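Local coordinates for FHA domain-containing protein DDL (Arabidopsis thaliana, PDB 3VPY) that probably recognises phosphothreonine in partner proteins such as Dicer-like 1 through its forkhead-associated (FHA) domain, at residues A[5-10]-A[106-111]; A[32-37]-A[65-70]. All coordinates share one frame; numbering follows the deposited sequence.

Contact 1. Residues A[5-10]-A[106-111]; sequences NEPPEA and QRYYEL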
# COMPACT_ATOMS: atom_id res chain seq x y z
N ASN A 5 -8.60 -12.22 -4.69
CA ASN A 5 -8.79 -12.90 -3.42
C ASN A 5 -7.72 -12.44 -2.46
O ASN A 5 -6.61 -12.11 -2.88
CB ASN A 5 -8.66 -14.40 -3.62
CG ASN A 5 -9.94 -15.04 -4.07
OD1 ASN A 5 -10.95 -15.02 -3.35
ND2 ASN A 5 -9.92 -15.63 -5.26
N GLU A 6 -8.04 -12.42 -1.17
CA GLU A 6 -7.01 -12.27 -0.15
C GLU A 6 -6.34 -13.62 0.13
O GLU A 6 -7.01 -14.66 0.20
CB GLU A 6 -7.59 -11.71 1.14
CG GLU A 6 -8.09 -10.30 1.05
CD GLU A 6 -8.27 -9.71 2.41
OE1 GLU A 6 -7.27 -9.26 3.03
OE2 GLU A 6 -9.43 -9.70 2.88
N PRO A 7 -5.01 -13.62 0.29
CA PRO A 7 -4.32 -14.88 0.51
C PRO A 7 -4.43 -15.35 1.98
O PRO A 7 -4.82 -14.55 2.83
CB PRO A 7 -2.87 -14.54 0.15
CG PRO A 7 -2.73 -13.12 0.55
CD PRO A 7 -4.07 -12.47 0.27
N PRO A 8 -4.07 -16.62 2.28
CA PRO A 8 -4.18 -17.15 3.65
C PRO A 8 -3.47 -16.27 4.68
O PRO A 8 -3.93 -16.15 5.82
CB PRO A 8 -3.47 -18.50 3.56
CG PRO A 8 -3.51 -18.89 2.13
CD PRO A 8 -3.54 -17.62 1.33
N GLU A 9 -2.36 -15.64 4.27
CA GLU A 9 -1.50 -14.90 5.20
C GLU A 9 -1.95 -13.45 5.41
O GLU A 9 -1.26 -12.67 6.08
CB GLU A 9 -0.03 -14.97 4.73
CG GLU A 9 0.30 -14.17 3.47
CD GLU A 9 0.08 -14.93 2.16
OE1 GLU A 9 -0.49 -16.04 2.17
OE2 GLU A 9 0.50 -14.41 1.11
N ALA A 10 -3.09 -13.09 4.83
CA ALA A 10 -3.65 -11.74 5.01
C ALA A 10 -3.90 -11.46 6.48
O ALA A 10 -4.48 -12.29 7.19
CB ALA A 10 -4.93 -11.59 4.24
N GLN A 106 -0.72 -9.04 -11.44
CA GLN A 106 -1.01 -10.30 -10.72
C GLN A 106 0.19 -10.85 -9.95
O GLN A 106 0.31 -12.07 -9.75
CB GLN A 106 -1.61 -11.37 -11.65
CG GLN A 106 -2.81 -10.87 -12.47
CD GLN A 106 -4.10 -10.69 -11.67
OE1 GLN A 106 -4.22 -11.15 -10.53
NE2 GLN A 106 -5.08 -10.03 -12.29
N ARG A 107 1.04 -9.93 -9.49
CA ARG A 107 2.21 -10.29 -8.70
C ARG A 107 2.32 -9.31 -7.53
O ARG A 107 2.13 -8.12 -7.70
CB ARG A 107 3.45 -10.23 -9.60
CG ARG A 107 4.77 -10.46 -8.87
CD ARG A 107 5.94 -10.37 -9.84
NE ARG A 107 5.87 -11.35 -10.93
CZ ARG A 107 6.66 -11.34 -12.00
NH1 ARG A 107 7.59 -10.39 -12.15
NH2 ARG A 107 6.53 -12.27 -12.95
N TYR A 108 2.60 -9.82 -6.32
CA TYR A 108 2.73 -8.92 -5.17
C TYR A 108 4.09 -8.24 -5.18
O TYR A 108 5.14 -8.93 -5.33
CB TYR A 108 2.63 -9.68 -3.85
CG TYR A 108 1.23 -10.15 -3.50
CD1 TYR A 108 0.18 -9.25 -3.36
CD2 TYR A 108 0.98 -11.51 -3.28
CE1 TYR A 108 -1.11 -9.67 -3.05
CE2 TYR A 108 -0.32 -11.94 -2.97
CZ TYR A 108 -1.34 -11.03 -2.86
OH TYR A 108 -2.61 -11.46 -2.56
N TYR A 109 4.09 -6.92 -4.99
CA TYR A 109 5.32 -6.13 -4.83
C TYR A 109 5.33 -5.46 -3.46
O TYR A 109 4.40 -4.72 -3.12
CB TYR A 109 5.40 -5.03 -5.90
CG TYR A 109 5.70 -5.53 -7.28
CD1 TYR A 109 6.98 -5.47 -7.79
CD2 TYR A 109 4.69 -6.08 -8.08
CE1 TYR A 109 7.26 -5.92 -9.07
CE2 TYR A 109 4.96 -6.54 -9.36
CZ TYR A 109 6.24 -6.46 -9.85
OH TYR A 109 6.53 -6.91 -11.13
N GLU A 110 6.37 -5.74 -2.67
CA GLU A 110 6.45 -5.12 -1.32
C GLU A 110 6.54 -3.59 -1.44
O GLU A 110 7.26 -3.07 -2.30
CB GLU A 110 7.66 -5.65 -0.55
CG GLU A 110 7.66 -5.23 0.92
CD GLU A 110 8.82 -5.83 1.72
OE1 GLU A 110 9.60 -6.62 1.14
OE2 GLU A 110 8.97 -5.49 2.90
N LEU A 111 5.79 -2.90 -0.58
CA LEU A 111 5.83 -1.43 -0.52
C LEU A 111 6.59 -0.93 0.71
O LEU A 111 6.61 -1.59 1.76
CB LEU A 111 4.40 -0.88 -0.49
CG LEU A 111 3.54 -1.05 -1.74
CD1 LEU A 111 2.15 -0.46 -1.51
CD2 LEU A 111 4.20 -0.42 -2.95
O HOH W 1 -4.79 -9.84 -2.60
O HOH W 2 -3.85 -13.51 -4.22

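Contact 2. Residues A[32-37]-A[65-70]; sequences LCLHRQ and IQYREM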
# COMPACT_ATOMS: atom_id res chain seq x y z
N LEU A 32 -5.10 9.21 3.72
CA LEU A 32 -6.08 8.17 3.87
C LEU A 32 -5.51 7.15 4.84
O LEU A 32 -4.34 6.77 4.78
CB LEU A 32 -6.39 7.53 2.52
CG LEU A 32 -6.78 8.46 1.36
CD1 LEU A 32 -6.87 7.64 0.07
CD2 LEU A 32 -8.09 9.15 1.69
N CYS A 33 -6.36 6.68 5.74
CA CYS A 33 -5.99 5.60 6.62
C CYS A 33 -5.75 4.35 5.75
O CYS A 33 -6.58 3.99 4.91
CB CYS A 33 -7.13 5.31 7.60
SG CYS A 33 -6.77 3.94 8.64
N LEU A 34 -4.60 3.71 5.95
CA LEU A 34 -4.31 2.46 5.25
C LEU A 34 -3.96 1.32 6.20
O LEU A 34 -3.15 0.45 5.88
CB LEU A 34 -3.20 2.67 4.23
CG LEU A 34 -3.32 1.82 2.95
CD1 LEU A 34 -4.48 2.28 2.05
CD2 LEU A 34 -1.98 1.85 2.22
N HIS A 35 -4.57 1.32 7.38
CA HIS A 35 -4.17 0.34 8.39
C HIS A 35 -5.35 -0.21 9.20
O HIS A 35 -5.15 -0.86 10.23
CB HIS A 35 -3.06 0.86 9.33
CG HIS A 35 -3.41 2.14 10.04
ND1 HIS A 35 -4.05 2.18 11.26
CD2 HIS A 35 -3.16 3.43 9.70
CE1 HIS A 35 -4.21 3.44 11.63
NE2 HIS A 35 -3.67 4.22 10.71
N ARG A 36 -6.57 0.03 8.73
CA ARG A 36 -7.74 -0.52 9.43
C ARG A 36 -8.42 -1.72 8.74
O ARG A 36 -9.45 -2.21 9.20
CB ARG A 36 -8.76 0.59 9.76
CG ARG A 36 -8.33 1.46 10.96
CD ARG A 36 -9.28 2.64 11.18
NE ARG A 36 -9.19 3.26 12.53
CZ ARG A 36 -8.32 4.23 12.87
NH1 ARG A 36 -7.45 4.69 11.98
NH2 ARG A 36 -8.33 4.76 14.10
N GLN A 37 -7.84 -2.19 7.64
CA GLN A 37 -8.26 -3.47 7.09
C GLN A 37 -7.08 -4.15 6.43
O GLN A 37 -6.04 -3.54 6.24
CB GLN A 37 -9.42 -3.32 6.11
CG GLN A 37 -9.18 -2.36 5.02
CD GLN A 37 -10.49 -1.81 4.41
OE1 GLN A 37 -11.27 -1.12 5.07
NE2 GLN A 37 -10.70 -2.09 3.15
N ILE A 65 -3.86 -2.97 -2.43
CA ILE A 65 -2.76 -3.05 -1.45
C ILE A 65 -3.20 -4.08 -0.42
O ILE A 65 -4.24 -3.92 0.24
CB ILE A 65 -2.41 -1.69 -0.81
CG1 ILE A 65 -1.73 -0.81 -1.87
CG2 ILE A 65 -1.47 -1.90 0.40
CD1 ILE A 65 -1.41 0.63 -1.46
N GLN A 66 -2.42 -5.16 -0.35
CA GLN A 66 -2.73 -6.33 0.44
C GLN A 66 -1.71 -6.44 1.55
O GLN A 66 -0.50 -6.47 1.26
CB GLN A 66 -2.63 -7.59 -0.43
CG GLN A 66 -2.83 -8.87 0.36
CD GLN A 66 -4.27 -9.04 0.81
OE1 GLN A 66 -5.18 -9.09 -0.03
NE2 GLN A 66 -4.48 -9.12 2.12
N TYR A 67 -2.17 -6.44 2.80
CA TYR A 67 -1.30 -6.72 3.95
C TYR A 67 -1.13 -8.22 4.11
O TYR A 67 -2.09 -8.96 4.00
CB TYR A 67 -1.84 -6.05 5.24
CG TYR A 67 -1.64 -4.56 5.16
CD1 TYR A 67 -0.40 -4.00 5.43
CD2 TYR A 67 -2.67 -3.72 4.74
CE1 TYR A 67 -0.18 -2.64 5.29
CE2 TYR A 67 -2.46 -2.35 4.61
CZ TYR A 67 -1.22 -1.82 4.89
OH TYR A 67 -1.00 -0.46 4.74
N ARG A 68 0.12 -8.64 4.30
CA ARG A 68 0.52 -10.05 4.42
C ARG A 68 1.46 -10.26 5.61
O ARG A 68 2.43 -9.51 5.80
CB ARG A 68 1.23 -10.50 3.13
CG ARG A 68 0.33 -10.47 1.88
CD ARG A 68 1.18 -10.62 0.62
NE ARG A 68 1.78 -11.95 0.56
CZ ARG A 68 2.93 -12.25 -0.06
NH1 ARG A 68 3.64 -11.31 -0.66
NH2 ARG A 68 3.40 -13.49 -0.03
N GLU A 69 1.16 -11.29 6.40
CA GLU A 69 2.02 -11.68 7.51
C GLU A 69 3.16 -12.53 6.97
O GLU A 69 2.92 -13.61 6.38
CB GLU A 69 1.22 -12.43 8.57
CG GLU A 69 1.94 -12.62 9.89
CD GLU A 69 1.07 -13.36 10.91
OE1 GLU A 69 0.79 -14.56 10.70
OE2 GLU A 69 0.66 -12.73 11.90
N MSE A 70 4.39 -12.06 7.18
CA MSE A 70 5.60 -12.76 6.70
C MSE A 70 6.59 -12.93 7.83
O MSE A 70 6.44 -12.33 8.88
CB MSE A 70 6.28 -11.92 5.62
CG MSE A 70 5.35 -11.37 4.55
SE MSE A 70 4.63 -12.80 3.44
CE MSE A 70 6.25 -13.22 2.41

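Contact 1. Residues A[5-10]-A[106-111]
Tyr108 and Pro7 meet at the surface of the FHA beta sandwich, where the N-terminal loop 5-10 passes close to the edge strand 109-110 of the mixed sheet. At the start of segment 106-111, the backbone of Gln106 is hydrogen-bonded to Asp89 and so ties this loop to the neighbouring strand 79-89. Two residues on, Tyr108 is the residue of this segment that makes the contact. Its CG lies beside the backbone N and opposite the carbonyl carbon (chi1 -73°), which sends the ring toward the loop, in touch with Gln66 and Arg68 of strand 63-73 and Tyr86 and Met88 of strand 79-89. Pro7 approaches from the opposite direction, and its CD stops 3.3 Å from Tyr108 OH. Pro7 CG is 4.2 Å from Tyr108 CZ, oblique to the ring, so this is a small apolar touch and not a stack. No direct hydrogen bond crosses between the segments; two waters make the polar connection. Tyr108 OH donates to water 1, which sits at the ring edge in its plane at 2.7 Å from that oxygen. The same hydroxyl accepts from water 2, so it is used both as donor and as acceptor. Beyond Tyr108, Tyr109 and Leu111 continue the pairing with strand 79-89 through backbone bonds to Ile87 and Pro85. In the facing loop, Pro7 opens a type I beta turn that is closed by Ala10 N donating to Pro7 O at 3.0 Å. Two residues before Pro7, Asn5 O completes the water link: water 1 donates to it at 2.9 Å, while water 2 gives it a long, weak bond of 3.4 Å.

Contact 2. Residues A[32-37]-A[65-70]
Tyr67 and Leu34 join the two sheets of the FHA beta sandwich: Tyr67 projects from strand 63-73 of the mixed sheet toward the chain leaving strand 26-33 of the other. Its CG stands beside the backbone N and opposite the carbonyl carbon (chi1 -71°), from where the ring reaches Leu34 O. The polar part is one weak hydrogen bond, in which Tyr67 OH donates to Leu34 O over 2.6 Å. Leu34 O sits obliquely to the ring, only 3.1 Å from Tyr67 CZ, so the approach to the hydroxyl is sharply bent. Gln37 O also approaches the ring obliquely, 3.7 Å from Tyr67 CD2. Apolar packing lies beside the hydroxyl. The Leu34 side chain crosses that of Ile65 at about a right angle, with Leu34 CD2 and Ile65 CD1 3.9 Å apart. Leu34 CD2 also lies against Tyr67 OH, and Ile51 and Tyr40 pack on the same leucine. Trp17 meets the Tyr67 ring with the planes at about 40°. A phenylalanine in place of Tyr67 lacks the hydroxyl and would probably leave Leu34 O without this partner and Leu34 CD2 with less to pack on. Each segment also has side-chain hydrogen bonding of its own. Arg36 NH1 donates to Cys33 SG, which lies in the guanidinium plane. Gln66 bends (chi2 71°) toward the following peptide; Gln66 NE2, also bonded to Glu6 OE1, donates to Tyr67 O at 3.0 Å.

How the contacts relate
Both contacts draw on the mixed sheet, but from different depths. Contact 2 is buried between the two sheets, whereas contact 1 lies at the surface, where the N-terminal loop reaches the edge strand 109-110. Their chemistry follows: solvent bridges the polar groups of contact 1, while contact 2 relies on aliphatic packing and a direct, weak hydroxyl-carbonyl bond. Segment 65-70, part of contact 2, also touches the loop of contact 1. Its Arg68 NE forms a salt bridge with Glu9 OE2, Glu69 N is probably hydrogen-bonded to Glu9 O, and Gln66 packs against Pro7 and Ala10. In sequence, contact 2 is nested inside the loop that contact 1 closes.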